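Protein DOA1 (Saccharomyces cerevisiae, PDB 3ODT) binds ubiquitin, probably through its seven-bladed WD40 beta propeller, and is linked to the regulated turnover of F-box proteins. Local coordinates at residues Leu14-Asp23 and Ser34-Trp44. Sequence-based numbering, arbitrary orientation.
Sequences LKGHDQDVRD and SVSRDGTVRLW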
loop_
_atom_site.group_PDB
_atom_site.type_symbol
_atom_site.label_atom_id
_atom_site.label_comp_id
_atom_site.label_asym_id
_atom_site.label_seq_id
_atom_site.Cartn_x
_atom_site.Cartn_y
_atom_site.Cartn_z
ATOM N N LEU A 14 -17.657 -5.265 -1.055
ATOM C CA LEU A 14 -17.390 -6.009 0.149
ATOM C C LEU A 14 -17.685 -5.097 1.345
ATOM O O LEU A 14 -16.890 -4.221 1.709
ATOM C CB LEU A 14 -15.942 -6.465 0.160
ATOM C CG LEU A 14 -15.607 -7.734 -0.667
ATOM C CD1 LEU A 14 -16.205 -7.711 -2.082
ATOM C CD2 LEU A 14 -14.099 -7.919 -0.757
ATOM N N LYS A 15 -18.830 -5.359 1.963
ATOM C CA LYS A 15 -19.393 -4.560 3.029
ATOM C C LYS A 15 -19.165 -5.249 4.380
ATOM O O LYS A 15 -19.373 -6.434 4.503
ATOM C CB LYS A 15 -20.896 -4.382 2.763
ATOM C CG LYS A 15 -21.627 -3.521 3.768
ATOM C CD LYS A 15 -23.086 -3.320 3.414
ATOM C CE LYS A 15 -23.749 -2.322 4.426
ATOM N NZ LYS A 15 -25.203 -2.023 4.230
ATOM N N GLY A 16 -18.724 -4.490 5.373
ATOM C CA GLY A 16 -18.574 -5.019 6.712
ATOM C C GLY A 16 -17.860 -4.055 7.646
ATOM O O GLY A 16 -18.199 -3.964 8.826
ATOM N N HIS A 17 -16.856 -3.343 7.142
ATOM C CA HIS A 17 -16.166 -2.398 7.993
ATOM C C HIS A 17 -17.101 -1.266 8.422
ATOM O O HIS A 17 -17.954 -0.814 7.657
ATOM C CB HIS A 17 -14.944 -1.812 7.271
ATOM C CG HIS A 17 -13.767 -2.734 7.217
ATOM N ND1 HIS A 17 -13.097 -3.137 8.345
ATOM C CD2 HIS A 17 -13.157 -3.347 6.169
ATOM C CE1 HIS A 17 -12.092 -3.923 7.998
ATOM N NE2 HIS A 17 -12.120 -4.076 6.686
ATOM N N ASP A 18 -16.888 -0.764 9.632
ATOM C CA ASP A 18 -17.718 0.308 10.165
ATOM C C ASP A 18 -17.046 1.700 10.136
ATOM O O ASP A 18 -17.642 2.681 10.575
ATOM C CB ASP A 18 -18.104 -0.022 11.599
ATOM C CG ASP A 18 -18.935 -1.269 11.684
ATOM O OD1 ASP A 18 -19.819 -1.445 10.804
ATOM O OD2 ASP A 18 -18.719 -2.039 12.645
ATOM N N GLN A 19 -15.786 1.753 9.698
ATOM C CA GLN A 19 -15.093 3.020 9.490
ATOM C C GLN A 19 -14.169 2.881 8.280
ATOM O O GLN A 19 -14.122 1.823 7.656
ATOM C CB GLN A 19 -14.298 3.420 10.741
ATOM C CG GLN A 19 -15.140 3.660 11.981
ATOM C CD GLN A 19 -16.005 4.897 11.899
ATOM O OE1 GLN A 19 -15.738 5.808 11.110
ATOM N NE2 GLN A 19 -17.063 4.943 12.725
ATOM N N ASP A 20 -13.435 3.939 7.951
ATOM C CA ASP A 20 -12.714 3.947 6.696
ATOM C C ASP A 20 -11.855 2.706 6.550
ATOM O O ASP A 20 -11.198 2.281 7.511
ATOM C CB ASP A 20 -11.783 5.166 6.580
ATOM C CG ASP A 20 -12.526 6.472 6.442
ATOM O OD1 ASP A 20 -13.697 6.552 6.811
ATOM O OD2 ASP A 20 -11.921 7.423 5.936
ATOM N N VAL A 21 -11.806 2.180 5.318
ATOM C CA VAL A 21 -10.842 1.138 4.975
ATOM C C VAL A 21 -9.544 1.828 4.560
ATOM O O VAL A 21 -9.490 2.565 3.584
ATOM C CB VAL A 21 -11.350 0.243 3.848
ATOM C CG1 VAL A 21 -10.309 -0.814 3.513
ATOM C CG2 VAL A 21 -12.675 -0.393 4.239
ATOM N N ARG A 22 -8.489 1.598 5.314
ATOM C CA ARG A 22 -7.262 2.343 5.135
ATOM C C ARG A 22 -6.201 1.628 4.307
ATOM O O ARG A 22 -5.302 2.264 3.772
ATOM C CB ARG A 22 -6.671 2.661 6.495
ATOM C CG ARG A 22 -7.509 3.608 7.356
ATOM C CD ARG A 22 -7.566 5.015 6.777
ATOM N NE ARG A 22 -6.222 5.494 6.465
ATOM C CZ ARG A 22 -5.866 6.757 6.332
ATOM N NH1 ARG A 22 -6.751 7.717 6.527
ATOM N NH2 ARG A 22 -4.598 7.056 6.020
ATOM N N ASP A 23 -6.310 0.319 4.217
ATOM C CA ASP A 23 -5.350 -0.477 3.477
ATOM C C ASP A 23 -5.949 -1.831 3.115
ATOM O O ASP A 23 -6.721 -2.419 3.886
ATOM C CB ASP A 23 -4.052 -0.636 4.266
ATOM C CG ASP A 23 -2.815 -0.787 3.350
ATOM O OD1 ASP A 23 -2.935 -0.643 2.108
ATOM O OD2 ASP A 23 -1.706 -1.003 3.884
ATOM N N SER A 34 -8.299 -6.592 4.418
ATOM C CA SER A 34 -8.441 -5.152 4.595
ATOM C C SER A 34 -8.339 -4.809 6.065
ATOM O O SER A 34 -8.638 -5.624 6.919
ATOM C CB SER A 34 -9.796 -4.684 4.052
ATOM O OG SER A 34 -10.851 -5.403 4.684
ATOM N N VAL A 35 -7.900 -3.577 6.336
ATOM C CA VAL A 35 -7.861 -3.070 7.700
ATOM C C VAL A 35 -8.493 -1.698 7.725
ATOM O O VAL A 35 -8.593 -1.016 6.691
ATOM C CB VAL A 35 -6.428 -3.039 8.269
ATOM C CG1 VAL A 35 -5.761 -4.433 8.261
ATOM C CG2 VAL A 35 -5.578 -2.030 7.528
ATOM N N SER A 36 -8.928 -1.278 8.900
ATOM C CA SER A 36 -9.818 -0.151 8.993
ATOM C C SER A 36 -9.603 0.616 10.283
ATOM O O SER A 36 -9.095 0.069 11.267
ATOM C CB SER A 36 -11.264 -0.685 8.924
ATOM O OG SER A 36 -12.227 0.262 9.309
ATOM N N ARG A 37 -10.039 1.866 10.307
ATOM C CA ARG A 37 -10.128 2.613 11.552
ATOM C C ARG A 37 -11.111 2.000 12.556
ATOM O O ARG A 37 -11.112 2.392 13.725
ATOM C CB ARG A 37 -10.479 4.046 11.249
ATOM C CG ARG A 37 -9.335 4.811 10.609
ATOM C CD ARG A 37 -9.865 6.112 10.036
ATOM N NE ARG A 37 -10.447 7.000 11.038
ATOM C CZ ARG A 37 -9.776 7.950 11.679
ATOM N NH1 ARG A 37 -8.478 8.135 11.447
ATOM N NH2 ARG A 37 -10.399 8.725 12.554
ATOM N N ASP A 38 -11.920 1.029 12.129
ATOM C CA ASP A 38 -12.791 0.300 13.061
ATOM C C ASP A 38 -12.015 -0.710 13.932
ATOM O O ASP A 38 -12.583 -1.351 14.806
ATOM C CB ASP A 38 -14.002 -0.363 12.357
ATOM C CG ASP A 38 -13.631 -1.551 11.464
ATOM O OD1 ASP A 38 -12.476 -2.015 11.490
ATOM O OD2 ASP A 38 -14.541 -2.046 10.737
ATOM N N GLY A 39 -10.715 -0.829 13.689
ATOM C CA GLY A 39 -9.850 -1.638 14.509
ATOM C C GLY A 39 -9.797 -3.102 14.105
ATOM O O GLY A 39 -9.165 -3.897 14.799
ATOM N N THR A 40 -10.429 -3.452 12.987
ATOM C CA THR A 40 -10.492 -4.832 12.554
ATOM C C THR A 40 -9.639 -5.107 11.322
ATOM O O THR A 40 -9.363 -4.200 10.514
ATOM C CB THR A 40 -11.941 -5.314 12.271
ATOM O OG1 THR A 40 -12.456 -4.685 11.086
ATOM C CG2 THR A 40 -12.853 -5.055 13.453
ATOM N N VAL A 41 -9.230 -6.367 11.220
ATOM C CA VAL A 41 -8.634 -6.960 10.018
ATOM C C VAL A 41 -9.682 -7.930 9.513
ATOM O O VAL A 41 -10.138 -8.785 10.266
ATOM C CB VAL A 41 -7.392 -7.788 10.350
ATOM C CG1 VAL A 41 -6.776 -8.363 9.074
ATOM C CG2 VAL A 41 -6.378 -6.952 11.119
ATOM N N ARG A 42 -10.069 -7.799 8.254
ATOM C CA ARG A 42 -11.016 -8.702 7.622
ATOM C C ARG A 42 -10.408 -9.437 6.468
ATOM O O ARG A 42 -9.662 -8.871 5.667
ATOM C CB ARG A 42 -12.251 -7.934 7.183
ATOM C CG ARG A 42 -13.013 -7.447 8.366
ATOM C CD ARG A 42 -14.173 -6.600 7.983
ATOM N NE ARG A 42 -14.532 -5.782 9.137
ATOM C CZ ARG A 42 -15.647 -5.877 9.833
ATOM N NH1 ARG A 42 -16.566 -6.770 9.540
ATOM N NH2 ARG A 42 -15.811 -5.053 10.839
ATOM N N LEU A 43 -10.720 -10.722 6.420
ATOM C CA LEU A 43 -10.347 -11.620 5.340
ATOM C C LEU A 43 -11.608 -11.926 4.562
ATOM O O LEU A 43 -12.623 -12.387 5.130
ATOM C CB LEU A 43 -9.755 -12.901 5.906
ATOM C CG LEU A 43 -9.388 -13.938 4.860
ATOM C CD1 LEU A 43 -8.269 -13.436 3.952
ATOM C CD2 LEU A 43 -8.965 -15.215 5.562
ATOM N N TRP A 44 -11.542 -11.658 3.265
ATOM C CA TRP A 44 -12.663 -11.859 2.365
ATOM C C TRP A 44 -12.283 -13.001 1.430
ATOM O O TRP A 44 -11.201 -12.977 0.817
ATOM C CB TRP A 44 -12.931 -10.572 1.561
ATOM C CG TRP A 44 -13.026 -9.307 2.386
ATOM C CD1 TRP A 44 -11.996 -8.503 2.780
ATOM C CD2 TRP A 44 -14.227 -8.659 2.840
ATOM N NE1 TRP A 44 -12.466 -7.437 3.493
ATOM C CE2 TRP A 44 -13.837 -7.498 3.526
ATOM C CE3 TRP A 44 -15.580 -8.967 2.763
ATOM C CZ2 TRP A 44 -14.745 -6.657 4.128
ATOM C CZ3 TRP A 44 -16.494 -8.114 3.355
ATOM C CH2 TRP A 44 -16.071 -6.977 4.040
#
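Val-21 and Ser-36 form an antiparallel non-hydrogen-bonded pair, and a beta bulge shifts the register by one before Asp-23 meets Val-35 as a hydrogen-bonded pair, Val-35 N to Asp-23 O 3.0 Å. Above this inner hairpin of a WD40 propeller blade, the loop 15-20 drops His-17 into the structural His-Ser-Asp-Trp network of the repeat. Its imidazole suits the place because both nitrogens find partners: ND1 donates to the syn side of Asp-38 OD2 (3.0 Å), while NE2 and Ser-34 OG share a hydrogen bond of 2.7 Å. Ser-34 OG in turn accepts the indole proton of Trp-44 NE1, almost perfectly straight at 179°. Arg-42, extended from CG to NE, lays CD over one ring face of His-17, and Ser-36 CB covers the opposite face. Asp-38, with CG between backbone N and carbonyl carbon (chi1 70°), turns its carboxylate toward the loop, where OD2 also accepts from Asp-18 N on its anti side and, from above the carboxylate plane, from Arg-42 NH2 (3.3 Å, a salt bridge). An asparagine here would probably cost Arg-42 that salt bridge and leave His-17 ND1 or the Thr-40 hydroxyl facing an NH2. Trp-44 offers a broad apolar face to Leu-14, whose CB sits 3.6 Å from the centroid of the six-membered ring.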